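Local coordinates for peptidoglycan D,D-transpeptidase FtsI (PDB 6SYN), which probably cross-links septal peptidoglycan as a class B penicillin-binding protein with D,D-transpeptidase activity, and here carries a bound penicillin-derived ligand in its transpeptidase pocket, at residues G17-R22 with L177-D182; A28-V33 with S110-P115; T253-V258 with S304-V309; S326-G331 with A374-T379. All blocks are in the same frame, centred on the assembly; numbering follows the deposited sequence.

Contact 1: G17-R22 with L177-D182; sequences GMISDR and LVLSVD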
loop_
_atom_site.group_PDB
_atom_site.type_symbol
_atom_site.label_atom_id
_atom_site.label_comp_id
_atom_site.label_asym_id
_atom_site.label_seq_id
_atom_site.Cartn_x
_atom_site.Cartn_y
_atom_site.Cartn_z
ATOM N N GLY A 17 -3.426 10.076 23.539
ATOM C CA GLY A 17 -2.174 9.298 23.622
ATOM C C GLY A 17 -1.296 9.540 22.406
ATOM O O GLY A 17 -1.829 9.954 21.373
ATOM N N MET A 18 0.008 9.291 22.517
ATOM C CA MET A 18 0.989 9.603 21.448
ATOM C C MET A 18 1.241 8.356 20.589
ATOM O O MET A 18 1.566 7.288 21.162
ATOM C CB MET A 18 2.312 10.084 22.047
ATOM C CG MET A 18 3.177 10.797 21.044
ATOM S SD MET A 18 4.870 10.949 21.626
ATOM C CE MET A 18 5.501 9.328 21.195
ATOM N N ILE A 19 1.116 8.498 19.264
ATOM C CA ILE A 19 1.456 7.432 18.275
ATOM C C ILE A 19 2.901 7.645 17.822
ATOM O O ILE A 19 3.209 8.736 17.302
ATOM C CB ILE A 19 0.494 7.416 17.071
ATOM C CG1 ILE A 19 -0.972 7.527 17.502
ATOM C CG2 ILE A 19 0.753 6.177 16.225
ATOM C CD1 ILE A 19 -1.956 7.591 16.356
ATOM N N SER A 20 3.742 6.628 18.006
ATOM C CA SER A 20 5.159 6.616 17.575
ATOM C C SER A 20 5.414 5.413 16.666
ATOM O O SER A 20 4.590 4.483 16.645
ATOM C CB SER A 20 6.067 6.594 18.763
ATOM O OG SER A 20 5.935 5.362 19.456
ATOM N N ASP A 21 6.539 5.440 15.955
ATOM C CA ASP A 21 7.028 4.328 15.100
ATOM C C ASP A 21 7.798 3.339 15.993
ATOM O O ASP A 21 7.948 3.613 17.205
ATOM C CB ASP A 21 7.820 4.886 13.908
ATOM C CG ASP A 21 9.297 5.132 14.173
ATOM O OD1 ASP A 21 9.676 5.234 15.363
ATOM O OD2 ASP A 21 10.063 5.211 13.180
ATOM N N ARG A 22 8.289 2.244 15.408
ATOM C CA ARG A 22 8.877 1.082 16.133
ATOM C C ARG A 22 10.027 1.500 17.068
ATOM O O ARG A 22 10.260 0.749 18.028
ATOM C CB ARG A 22 9.311 -0.009 15.145
ATOM C CG ARG A 22 10.378 0.388 14.132
ATOM C CD ARG A 22 10.846 -0.825 13.343
ATOM N NE ARG A 22 11.055 -1.968 14.231
ATOM C CZ ARG A 22 10.173 -2.942 14.466
ATOM N NH1 ARG A 22 8.997 -2.957 13.865
ATOM N NH2 ARG A 22 10.470 -3.906 15.320
ATOM N N LEU A 177 0.763 4.639 21.751
ATOM C CA LEU A 177 0.725 3.539 20.753
ATOM C C LEU A 177 2.106 3.434 20.103
ATOM O O LEU A 177 2.635 4.476 19.687
ATOM C CB LEU A 177 -0.369 3.853 19.727
ATOM C CG LEU A 177 -0.645 2.776 18.678
ATOM C CD1 LEU A 177 -0.866 1.419 19.323
ATOM C CD2 LEU A 177 -1.848 3.153 17.827
ATOM N N VAL A 178 2.685 2.234 20.063
ATOM C CA VAL A 178 3.972 1.960 19.361
ATOM C C VAL A 178 3.642 1.144 18.108
ATOM O O VAL A 178 3.286 -0.040 18.253
ATOM C CB VAL A 178 4.981 1.253 20.291
ATOM C CG1 VAL A 178 6.305 0.958 19.594
ATOM C CG2 VAL A 178 5.225 2.062 21.556
ATOM N N LEU A 179 3.716 1.763 16.925
ATOM C CA LEU A 179 3.435 1.078 15.635
ATOM C C LEU A 179 4.621 0.175 15.272
ATOM O O LEU A 179 5.724 0.362 15.831
ATOM C CB LEU A 179 3.173 2.102 14.524
ATOM C CG LEU A 179 1.930 2.981 14.675
ATOM C CD1 LEU A 179 1.731 3.825 13.427
ATOM C CD2 LEU A 179 0.674 2.164 14.946
ATOM N N SER A 180 4.381 -0.768 14.360
ATOM C CA SER A 180 5.388 -1.688 13.772
ATOM C C SER A 180 6.185 -0.971 12.668
ATOM O O SER A 180 7.266 -1.460 12.315
ATOM C CB SER A 180 4.711 -2.913 13.234
ATOM O OG SER A 180 3.984 -2.592 12.060
ATOM N N VAL A 181 5.660 0.143 12.148
ATOM C CA VAL A 181 6.217 0.910 10.991
ATOM C C VAL A 181 7.513 1.621 11.412
ATOM O O VAL A 181 7.673 1.905 12.613
ATOM C CB VAL A 181 5.153 1.893 10.464
ATOM C CG1 VAL A 181 5.718 2.933 9.509
ATOM C CG2 VAL A 181 4.000 1.147 9.817
ATOM N N ASP A 182 8.411 1.883 10.456
ATOM C CA ASP A 182 9.666 2.660 10.664
ATOM C C ASP A 182 9.555 3.936 9.818
ATOM O O ASP A 182 9.267 3.805 8.611
ATOM C CB ASP A 182 10.899 1.804 10.348
ATOM C CG ASP A 182 12.237 2.469 10.643
ATOM O OD1 ASP A 182 12.311 3.708 10.556
ATOM O OD2 ASP A 182 13.202 1.740 10.964
#
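I19 lies beside L177 and S20 beside V178 in a short parallel beta ladder, the point where 177-178 joins the mixed sheet of the N-terminal part of the chain. Three backbone bonds stitch it together: L177 N to M18 O (2.8 Å), S20 N to L177 O (2.9 Å) and L179 N to S20 O (2.9 Å). The tight side is the face carrying I19 and L177. There CG2 of I19, anti to its own backbone N, slants across the L179 branch point and meets CG at 3.7 Å, while V137 and I124 from neighbouring helices close over the isoleucine. The other face, with S20 and V178, is looser: V178 is exposed, and its CG2 stays 4.0 Å from the S20 hydroxyl OG. Beyond the ladder the chains remain linked by R22, whose backbone N donates to V181 O. Two carboxylates also come near each other here, D21 OD2 and D182 OD1 at 3.8 Å, a pairing probably made tolerable by R25, which forms a salt bridge with D21, and R184, which does the same for D182. At the partly exposed end, a bend of the R22 side chain at chi3 (-44°) brings NH1 to the backbone of 177-182. This NH1 forms a salt bridge with E216 and also donates to S180 O, 2.8 Å away and lying in the guanidinium plane.

Contact 2: A28-V33 with S110-P115; sequences AVSVPV and SRRYYP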
loop_
_atom_site.group_PDB
_atom_site.type_symbol
_atom_site.label_atom_id
_atom_site.label_comp_id
_atom_site.label_asym_id
_atom_site.label_seq_id
_atom_site.Cartn_x
_atom_site.Cartn_y
_atom_site.Cartn_z
ATOM N N ALA A 28 2.017 11.036 15.765
ATOM C CA ALA A 28 0.788 11.739 16.195
ATOM C C ALA A 28 0.997 12.270 17.614
ATOM O O ALA A 28 1.180 11.447 18.531
ATOM C CB ALA A 28 -0.407 10.822 16.109
ATOM N N VAL A 29 0.989 13.596 17.766
ATOM C CA VAL A 29 1.279 14.304 19.047
ATOM C C VAL A 29 0.180 15.343 19.297
ATOM O O VAL A 29 -0.195 16.055 18.350
ATOM C CB VAL A 29 2.674 14.955 19.016
ATOM C CG1 VAL A 29 3.021 15.616 20.339
ATOM C CG2 VAL A 29 3.755 13.958 18.637
ATOM N N SER A 30 -0.317 15.405 20.533
ATOM C CA SER A 30 -1.293 16.413 21.019
ATOM C C SER A 30 -0.520 17.622 21.553
ATOM O O SER A 30 0.189 17.454 22.560
ATOM C CB SER A 30 -2.205 15.822 22.066
ATOM O OG SER A 30 -3.404 15.342 21.473
ATOM N N VAL A 31 -0.623 18.778 20.885
ATOM C CA VAL A 31 0.143 20.015 21.228
ATOM C C VAL A 31 -0.839 21.096 21.667
ATOM O O VAL A 31 -1.828 21.355 20.983
ATOM C CB VAL A 31 1.028 20.489 20.056
ATOM C CG1 VAL A 31 1.426 21.953 20.175
ATOM C CG2 VAL A 31 2.269 19.622 19.921
ATOM N N PRO A 32 -0.587 21.762 22.817
ATOM C CA PRO A 32 -1.450 22.844 23.290
ATOM C C PRO A 32 -1.252 24.115 22.449
ATOM O O PRO A 32 -0.113 24.528 22.274
ATOM C CB PRO A 32 -1.000 23.040 24.745
ATOM C CG PRO A 32 0.460 22.638 24.736
ATOM C CD PRO A 32 0.551 21.520 23.719
ATOM N N VAL A 33 -2.349 24.685 21.942
ATOM C CA VAL A 33 -2.337 25.848 21.004
ATOM C C VAL A 33 -3.488 26.796 21.351
ATOM O O VAL A 33 -4.383 26.391 22.116
ATOM C CB VAL A 33 -2.442 25.382 19.537
ATOM C CG1 VAL A 33 -1.258 24.518 19.135
ATOM C CG2 VAL A 33 -3.751 24.656 19.263
ATOM N N SER A 110 -5.991 21.342 22.224
ATOM C CA SER A 110 -4.894 20.418 21.844
ATOM C C SER A 110 -5.018 20.152 20.342
ATOM O O SER A 110 -6.109 19.750 19.902
ATOM C CB SER A 110 -4.936 19.156 22.671
ATOM O OG SER A 110 -4.308 18.076 21.999
ATOM N N ARG A 111 -3.964 20.448 19.584
ATOM C CA ARG A 111 -3.919 20.198 18.124
ATOM C C ARG A 111 -3.311 18.814 17.912
ATOM O O ARG A 111 -2.169 18.599 18.356
ATOM C CB ARG A 111 -3.105 21.277 17.411
ATOM C CG ARG A 111 -3.055 21.098 15.902
ATOM C CD ARG A 111 -2.220 22.161 15.223
ATOM N NE ARG A 111 -2.113 21.895 13.798
ATOM C CZ ARG A 111 -1.476 22.665 12.922
ATOM N NH1 ARG A 111 -0.867 23.772 13.313
ATOM N NH2 ARG A 111 -1.453 22.326 11.647
ATOM N N ARG A 112 -4.057 17.903 17.295
ATOM C CA ARG A 112 -3.507 16.605 16.847
ATOM C C ARG A 112 -2.562 16.909 15.679
ATOM O O ARG A 112 -3.065 17.177 14.572
ATOM C CB ARG A 112 -4.643 15.635 16.502
ATOM C CG ARG A 112 -4.273 14.164 16.627
ATOM C CD ARG A 112 -3.424 13.856 17.844
ATOM N NE ARG A 112 -3.267 12.425 18.011
ATOM C CZ ARG A 112 -2.638 11.837 19.022
ATOM N NH1 ARG A 112 -2.556 10.517 19.052
ATOM N NH2 ARG A 112 -2.102 12.555 19.996
ATOM N N TYR A 113 -1.252 16.932 15.945
ATOM C CA TYR A 113 -0.201 17.341 14.975
ATOM C C TYR A 113 0.557 16.105 14.476
ATOM O O TYR A 113 0.913 15.229 15.290
ATOM C CB TYR A 113 0.735 18.388 15.588
ATOM C CG TYR A 113 1.903 18.736 14.701
ATOM C CD1 TYR A 113 1.734 19.517 13.568
ATOM C CD2 TYR A 113 3.170 18.241 14.964
ATOM C CE1 TYR A 113 2.799 19.809 12.729
ATOM C CE2 TYR A 113 4.242 18.520 14.135
ATOM C CZ TYR A 113 4.057 19.307 13.013
ATOM O OH TYR A 113 5.116 19.587 12.199
ATOM N N TYR A 114 0.789 16.048 13.162
ATOM C CA TYR A 114 1.432 14.910 12.454
ATOM C C TYR A 114 2.790 15.352 11.915
ATOM O O TYR A 114 2.861 15.922 10.829
ATOM C CB TYR A 114 0.499 14.383 11.359
ATOM C CG TYR A 114 -0.874 14.034 11.868
ATOM C CD1 TYR A 114 -1.108 12.839 12.535
ATOM C CD2 TYR A 114 -1.935 14.920 11.726
ATOM C CE1 TYR A 114 -2.366 12.520 13.024
ATOM C CE2 TYR A 114 -3.199 14.617 12.211
ATOM C CZ TYR A 114 -3.412 13.413 12.863
ATOM O OH TYR A 114 -4.644 13.103 13.357
ATOM N N PRO A 115 3.903 15.100 12.652
ATOM C CA PRO A 115 5.238 15.527 12.224
ATOM C C PRO A 115 5.790 14.818 10.975
ATOM O O PRO A 115 6.723 15.345 10.413
ATOM C CB PRO A 115 6.135 15.209 13.436
ATOM C CG PRO A 115 5.168 15.064 14.584
ATOM C CD PRO A 115 3.951 14.423 13.955
#
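V29 with Y113 and V31 with R111 form the hydrogen-bonded pairs of an antiparallel ladder whose strands 29-33 and 110-113 run 142° apart in direction, with S30-R112 and P32-S110 as the non-hydrogen-bonded pairs between and beyond them. Each hydrogen-bonded pair has both its bonds, the shortest being R111 N to V31 O at 2.7 Å. On the face of S30, S110 and R112 the contact is polar. The S30 hydroxyl OG donates to S110 OG at 2.9 Å and, in turn, takes a bond from the backbone N of R16 and a weak one from R112 NH2. R112 folds back over the partner strand because its chain bends at chi2 (41°); A28 CB then lies over one face of the guanidinium, 3.4 Å above the plane and offset toward the rim. The other nitrogens of R112 are held outside the ladder, NH1 by G17 O and NE by E138, so the group is gripped on several sides. E138 also binds the Y114 hydroxyl, and the A28 methyl touches CE1 of that ring obliquely at 4.0 Å. At the far end CG2 of V33 packs obliquely on R111 CB. The whole is an antiparallel ladder within the mixed sheet of the N-terminal penicillin-binding protein dimerisation domain.

Contact 3: T253-V258 with S304-V309; sequences TVKPMV and SSNVGV. With CB9 ((2R,4S)-2-[(1R)-1-{[(2S)-2-carboxy-2-phenylacetyl]amino}-2-oxoethyl]-5,5-dimethyl-1,3-thiazolidine-4-carboxylic acid), chain D.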
loop_
_atom_site.group_PDB
_atom_site.type_symbol
_atom_site.label_atom_id
_atom_site.label_comp_id
_atom_site.label_asym_id
_atom_site.label_seq_id
_atom_site.Cartn_x
_atom_site.Cartn_y
_atom_site.Cartn_z
ATOM N N THR A 253 2.125 -12.106 -10.848
ATOM C CA THR A 253 2.772 -12.209 -9.545
ATOM C C THR A 253 2.425 -13.534 -8.840
ATOM O O THR A 253 3.168 -13.897 -7.909
ATOM C CB THR A 253 2.429 -11.000 -8.661
ATOM O OG1 THR A 253 1.010 -10.882 -8.559
ATOM C CG2 THR A 253 3.008 -9.701 -9.183
ATOM N N VAL A 254 1.351 -14.227 -9.244
ATOM C CA VAL A 254 0.923 -15.546 -8.676
ATOM C C VAL A 254 1.907 -16.656 -9.071
ATOM O O VAL A 254 2.008 -17.641 -8.309
ATOM C CB VAL A 254 -0.503 -15.937 -9.112
ATOM C CG1 VAL A 254 -1.544 -14.975 -8.571
ATOM C CG2 VAL A 254 -0.628 -16.085 -10.620
ATOM N N LYS A 255 2.589 -16.508 -10.215
ATOM C CA LYS A 255 3.291 -17.600 -10.950
ATOM C C LYS A 255 4.271 -18.353 -10.054
ATOM O O LYS A 255 4.419 -19.562 -10.220
ATOM C CB LYS A 255 4.003 -17.056 -12.191
ATOM C CG LYS A 255 3.072 -16.687 -13.335
ATOM C CD LYS A 255 3.785 -16.225 -14.586
ATOM C CE LYS A 255 2.825 -15.914 -15.715
ATOM N NZ LYS A 255 3.460 -15.073 -16.753
ATOM N N PRO A 256 5.000 -17.700 -9.120
ATOM C CA PRO A 256 5.860 -18.434 -8.189
ATOM C C PRO A 256 5.116 -19.500 -7.366
ATOM O O PRO A 256 5.740 -20.488 -7.035
ATOM C CB PRO A 256 6.451 -17.330 -7.302
ATOM C CG PRO A 256 6.448 -16.121 -8.208
ATOM C CD PRO A 256 5.147 -16.245 -8.973
ATOM N N MET A 257 3.826 -19.300 -7.077
ATOM C CA MET A 257 2.989 -20.299 -6.357
ATOM C C MET A 257 2.532 -21.402 -7.321
ATOM O O MET A 257 2.335 -22.536 -6.853
ATOM C CB MET A 257 1.772 -19.648 -5.697
ATOM C CG MET A 257 2.140 -18.598 -4.674
ATOM S SD MET A 257 0.685 -17.912 -3.855
ATOM C CE MET A 257 0.105 -16.749 -5.089
ATOM N N VAL A 258 2.382 -21.106 -8.612
ATOM C CA VAL A 258 2.019 -22.144 -9.625
ATOM C C VAL A 258 3.189 -23.126 -9.746
ATOM O O VAL A 258 2.946 -24.350 -9.737
ATOM C CB VAL A 258 1.663 -21.549 -10.999
ATOM C CG1 VAL A 258 1.323 -22.649 -11.996
ATOM C CG2 VAL A 258 0.535 -20.532 -10.914
ATOM N N SER A 304 8.351 -14.815 -17.835
ATOM C CA SER A 304 6.908 -14.719 -17.494
ATOM C C SER A 304 6.083 -15.393 -18.600
ATOM O O SER A 304 5.371 -14.695 -19.340
ATOM C CB SER A 304 6.497 -13.293 -17.247
ATOM O OG SER A 304 5.442 -13.255 -16.296
ATOM N N SER A 305 6.178 -16.720 -18.690
ATOM C CA SER A 305 5.446 -17.554 -19.680
ATOM C C SER A 305 4.021 -17.824 -19.183
ATOM O O SER A 305 3.867 -18.500 -18.151
ATOM C CB SER A 305 6.187 -18.836 -19.967
ATOM O OG SER A 305 5.525 -19.592 -20.973
ATOM N N ASN A 306 3.021 -17.315 -19.906
ATOM C CA ASN A 306 1.582 -17.600 -19.660
ATOM C C ASN A 306 1.288 -19.043 -20.087
ATOM O O ASN A 306 0.598 -19.743 -19.328
ATOM C CB ASN A 306 0.654 -16.620 -20.387
ATOM C CG ASN A 306 0.609 -15.238 -19.768
ATOM O OD1 ASN A 306 1.206 -14.982 -18.725
ATOM N ND2 ASN A 306 -0.112 -14.333 -20.403
ATOM N N VAL A 307 1.792 -19.464 -21.253
ATOM C CA VAL A 307 1.623 -20.855 -21.776
ATOM C C VAL A 307 2.227 -21.820 -20.750
ATOM O O VAL A 307 1.540 -22.804 -20.385
ATOM C CB VAL A 307 2.267 -21.043 -23.165
ATOM C CG1 VAL A 307 2.447 -22.514 -23.509
ATOM C CG2 VAL A 307 1.485 -20.335 -24.261
ATOM N N GLY A 308 3.466 -21.534 -20.327
ATOM C CA GLY A 308 4.236 -22.287 -19.318
ATOM C C GLY A 308 3.402 -22.612 -18.093
ATOM O O GLY A 308 3.254 -23.813 -17.799
ATOM N N VAL A 309 2.850 -21.589 -17.430
ATOM C CA VAL A 309 2.068 -21.732 -16.160
ATOM C C VAL A 309 0.684 -22.322 -16.462
ATOM O O VAL A 309 0.159 -23.040 -15.586
ATOM C CB VAL A 309 1.950 -20.412 -15.365
ATOM C CG1 VAL A 309 3.296 -19.960 -14.822
ATOM C CG2 VAL A 309 1.287 -19.294 -16.157
HETATM C C CB9 D . 1.518 -11.326 -16.336
HETATM N N CB9 D . 0.764 -10.536 -18.597
HETATM O O CB9 D . 1.250 -10.287 -15.784
HETATM C CA CB9 D . 1.532 -11.533 -17.847
HETATM C CB CB9 D . 2.996 -11.705 -18.346
HETATM C CAA CB9 D . 5.693 -9.730 -19.790
HETATM C CAB CB9 D . 3.678 -8.274 -19.998
HETATM O OAD CB9 D . 5.336 -7.718 -17.217
HETATM O OAE CB9 D . -2.903 -9.949 -21.506
HETATM O OAF CB9 D . -0.894 -11.985 -19.007
HETATM O OAG CB9 D . 5.716 -9.596 -16.203
HETATM O OAH CB9 D . -2.835 -9.910 -19.380
HETATM C CAJ CB9 D . 1.005 -6.490 -21.961
HETATM C CAK CB9 D . 1.258 -7.688 -22.588
HETATM C CAL CB9 D . 0.176 -6.455 -20.864
HETATM C CAM CB9 D . 0.683 -8.857 -22.112
HETATM C CAN CB9 D . -0.398 -7.624 -20.380
HETATM N NAP CB9 D . 3.992 -11.015 -17.515
HETATM S SAQ CB9 D . 3.252 -10.984 -19.998
HETATM C CAR CB9 D . 5.128 -8.901 -17.009
HETATM C CAS CB9 D . -2.307 -9.972 -20.461
HETATM C CAT CB9 D . -0.303 -10.944 -19.292
HETATM C CAU CB9 D . -0.124 -8.848 -20.982
HETATM C CAX CB9 D . 4.022 -9.583 -17.833
HETATM C CAY CB9 D . -0.777 -10.146 -20.524
HETATM C CAZ CB9 D . 4.241 -9.543 -19.382
#
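K255 reaches S304 and N306, bringing together the SxxK and SxN motifs that mark the active site of the penicillin-binding protein transpeptidase fold. The polar contacts converge on the lysine nitrogen NZ. With its side chain extended beyond CG, K255 runs past the start of helix 306-314, and NZ donates hydrogen bonds to S304 OG (2.7 Å) and N306 OD1 (3.0 Å). The amide oxygen receives it in the carbonyl plane, at a C=O...N angle of 157°. NZ also makes a weak hydrogen bond to S252 OG. S304 OG is shared further, for K439 of the KTG motif also binds it. Apolar contacts flank the same lysine: CG1 of V309 packs against its CG at 3.6 Å, the two side chains crossing at about a right angle, and V258 CG1 meets V309 CB farther along. S305 is the N-cap of helix 306-314: its OG accepts from G308 N and also bonds to D288. On the ligand side, NAP of CB9, a nitrogen in its thiazolidine ring, donates to S304 OG at 2.9 Å. N306 uses both ends of its amide, OD1 for the lysine and ND2 for the ligand oxygen OAF, 2.8 Å away.

Contact 4: S326-G331 with A374-T379; sequences SRFGFG and ARVYAT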
loop_
_atom_site.group_PDB
_atom_site.type_symbol
_atom_site.label_atom_id
_atom_site.label_comp_id
_atom_site.label_asym_id
_atom_site.label_seq_id
_atom_site.Cartn_x
_atom_site.Cartn_y
_atom_site.Cartn_z
ATOM N N SER A 326 -4.847 -19.972 -1.275
ATOM C CA SER A 326 -5.480 -19.989 0.073
ATOM C C SER A 326 -4.402 -20.155 1.145
ATOM O O SER A 326 -4.343 -19.316 2.048
ATOM C CB SER A 326 -6.520 -21.078 0.201
ATOM O OG SER A 326 -7.764 -20.668 -0.342
ATOM N N ARG A 327 -3.588 -21.208 1.035
ATOM C CA ARG A 327 -2.470 -21.506 1.973
ATOM C C ARG A 327 -1.587 -20.260 2.139
ATOM O O ARG A 327 -1.126 -20.023 3.272
ATOM C CB ARG A 327 -1.641 -22.702 1.488
ATOM C CG ARG A 327 -2.218 -24.058 1.868
ATOM C CD ARG A 327 -1.355 -25.223 1.413
ATOM N NE ARG A 327 -0.681 -25.876 2.530
ATOM C CZ ARG A 327 -1.272 -26.675 3.424
ATOM N NH1 ARG A 327 -0.561 -27.206 4.406
ATOM N NH2 ARG A 327 -2.569 -26.934 3.344
ATOM N N PHE A 328 -1.376 -19.490 1.065
ATOM C CA PHE A 328 -0.519 -18.273 1.054
ATOM C C PHE A 328 -1.311 -17.052 1.537
ATOM O O PHE A 328 -0.685 -16.002 1.783
ATOM C CB PHE A 328 0.111 -18.061 -0.326
ATOM C CG PHE A 328 1.464 -18.708 -0.474
ATOM C CD1 PHE A 328 1.588 -20.012 -0.929
ATOM C CD2 PHE A 328 2.617 -18.026 -0.116
ATOM C CE1 PHE A 328 2.838 -20.604 -1.051
ATOM C CE2 PHE A 328 3.866 -18.620 -0.239
ATOM C CZ PHE A 328 3.974 -19.909 -0.710
ATOM N N GLY A 329 -2.633 -17.184 1.662
ATOM C CA GLY A 329 -3.491 -16.225 2.383
ATOM C C GLY A 329 -4.366 -15.379 1.471
ATOM O O GLY A 329 -4.958 -14.416 1.982
ATOM N N PHE A 330 -4.459 -15.696 0.177
ATOM C CA PHE A 330 -5.491 -15.105 -0.716
ATOM C C PHE A 330 -6.867 -15.551 -0.197
ATOM O O PHE A 330 -6.993 -16.696 0.303
ATOM C CB PHE A 330 -5.230 -15.453 -2.187
ATOM C CG PHE A 330 -4.197 -14.603 -2.897
ATOM C CD1 PHE A 330 -3.652 -13.466 -2.312
ATOM C CD2 PHE A 330 -3.784 -14.930 -4.181
ATOM C CE1 PHE A 330 -2.713 -12.695 -2.982
ATOM C CE2 PHE A 330 -2.851 -14.152 -4.853
ATOM C CZ PHE A 330 -2.321 -13.032 -4.255
ATOM N N GLY A 331 -7.849 -14.643 -0.247
ATOM C CA GLY A 331 -9.235 -14.874 0.208
ATOM C C GLY A 331 -9.368 -14.861 1.723
ATOM O O GLY A 331 -10.400 -15.337 2.232
ATOM N N ALA A 374 1.634 -8.701 -0.244
ATOM C CA ALA A 374 2.865 -8.519 0.558
ATOM C C ALA A 374 3.045 -9.731 1.472
ATOM O O ALA A 374 4.184 -10.213 1.602
ATOM C CB ALA A 374 2.796 -7.238 1.350
ATOM N N ARG A 375 1.948 -10.217 2.056
ATOM C CA ARG A 375 1.962 -11.387 2.968
ATOM C C ARG A 375 2.318 -12.655 2.178
ATOM O O ARG A 375 3.060 -13.486 2.732
ATOM C CB ARG A 375 0.627 -11.518 3.697
ATOM C CG ARG A 375 0.663 -12.529 4.837
ATOM C CD ARG A 375 -0.692 -12.787 5.461
ATOM N NE ARG A 375 -1.736 -12.925 4.458
ATOM C CZ ARG A 375 -3.028 -12.708 4.671
ATOM N NH1 ARG A 375 -3.462 -12.348 5.868
ATOM N NH2 ARG A 375 -3.888 -12.855 3.678
ATOM N N VAL A 376 1.829 -12.806 0.943
ATOM C CA VAL A 376 2.233 -13.933 0.050
ATOM C C VAL A 376 3.768 -13.934 -0.048
ATOM O O VAL A 376 4.387 -14.977 0.220
ATOM C CB VAL A 376 1.561 -13.858 -1.337
ATOM C CG1 VAL A 376 2.195 -14.819 -2.331
ATOM C CG2 VAL A 376 0.062 -14.107 -1.254
ATOM N N TYR A 377 4.365 -12.789 -0.370
ATOM C CA TYR A 377 5.821 -12.655 -0.631
ATOM C C TYR A 377 6.601 -12.746 0.691
ATOM O O TYR A 377 7.742 -13.256 0.652
ATOM C CB TYR A 377 6.065 -11.428 -1.518
ATOM C CG TYR A 377 5.825 -11.755 -2.968
ATOM C CD1 TYR A 377 4.540 -11.827 -3.484
ATOM C CD2 TYR A 377 6.873 -12.119 -3.796
ATOM C CE1 TYR A 377 4.306 -12.178 -4.802
ATOM C CE2 TYR A 377 6.659 -12.482 -5.115
ATOM C CZ TYR A 377 5.371 -12.508 -5.621
ATOM O OH TYR A 377 5.162 -12.872 -6.920
ATOM N N ALA A 378 6.003 -12.325 1.815
ATOM C CA ALA A 378 6.548 -12.492 3.186
ATOM C C ALA A 378 6.589 -13.982 3.559
ATOM O O ALA A 378 7.509 -14.385 4.312
ATOM C CB ALA A 378 5.722 -11.709 4.175
ATOM N N THR A 379 5.632 -14.764 3.047
ATOM C CA THR A 379 5.511 -16.233 3.247
ATOM C C THR A 379 6.506 -16.962 2.328
ATOM O O THR A 379 7.136 -17.939 2.805
ATOM C CB THR A 379 4.055 -16.669 3.056
ATOM O OG1 THR A 379 3.272 -15.805 3.880
ATOM C CG2 THR A 379 3.803 -18.113 3.430
HETATM O O HOH W 1 -1.742 -13.385 1.750
#
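The F328 ring meets V376 and T379 of helix 370-381 along one margin: V376 O lies at the ring edge, 3.5 Å from CD2, while T379 CG2 comes in obliquely at 3.7 Å from CE2. The F330 ring, by contrast, takes the CG2 branch of V376 obliquely, with CE1 at 3.6 Å, and the two side chains cross at about a right angle. V376 therefore stands between two phenylalanines, its CG1 turned to F328 and its CG2 to F330. The third flat group is the R375 guanidinium, whose edge carries a water in its plane. That water accepts from R375 NE at 2.7 Å and donates to F328 O at 2.8 Å, tying the helix to the turn through one solvent molecule. NH1 of the same group donates to A333 O. The arginine gets there by a bend at chi3 (43°) after an extended start. G329, with positive phi, ends helix 319-327 in a Schellman motif, between the two phenylalanines that touch V376. Within helix 370-381, T379 OG1 and T379 N approach R375 O from opposite faces of its plane. M257 from helix 255-264 packs on both F328 and V376. The chemistry is thus divided: an apolar core of two rings and a valine, bordered by an arginine that serves the carbonyl of F328 through the water on NE and that of A333 directly through NH1.

Overall arrangement
Along the chain, contact 2 is nested inside the loop closed by contact 1, and contacts 3 and 4 follow in series. Contacts 1 and 2 share the mixed N-terminal sheet, in which strands 19-20 and 26-38 are neighbours; their centres are about 15 Å apart, and a probable backbone hydrogen bond between I19 O and A28 N links them. Contacts 3 and 4 both belong to the transpeptidase domain, their centres about 16 Å apart, joined where the Y377 hydroxyl meets T253 O. About 49 Å separates the centres of contacts 2 and 3, which lie on opposite sides of the chain's centre. The N-terminal sheet is therefore remote from the ligand pocket, whereas contact 4 backs the helix carrying K255.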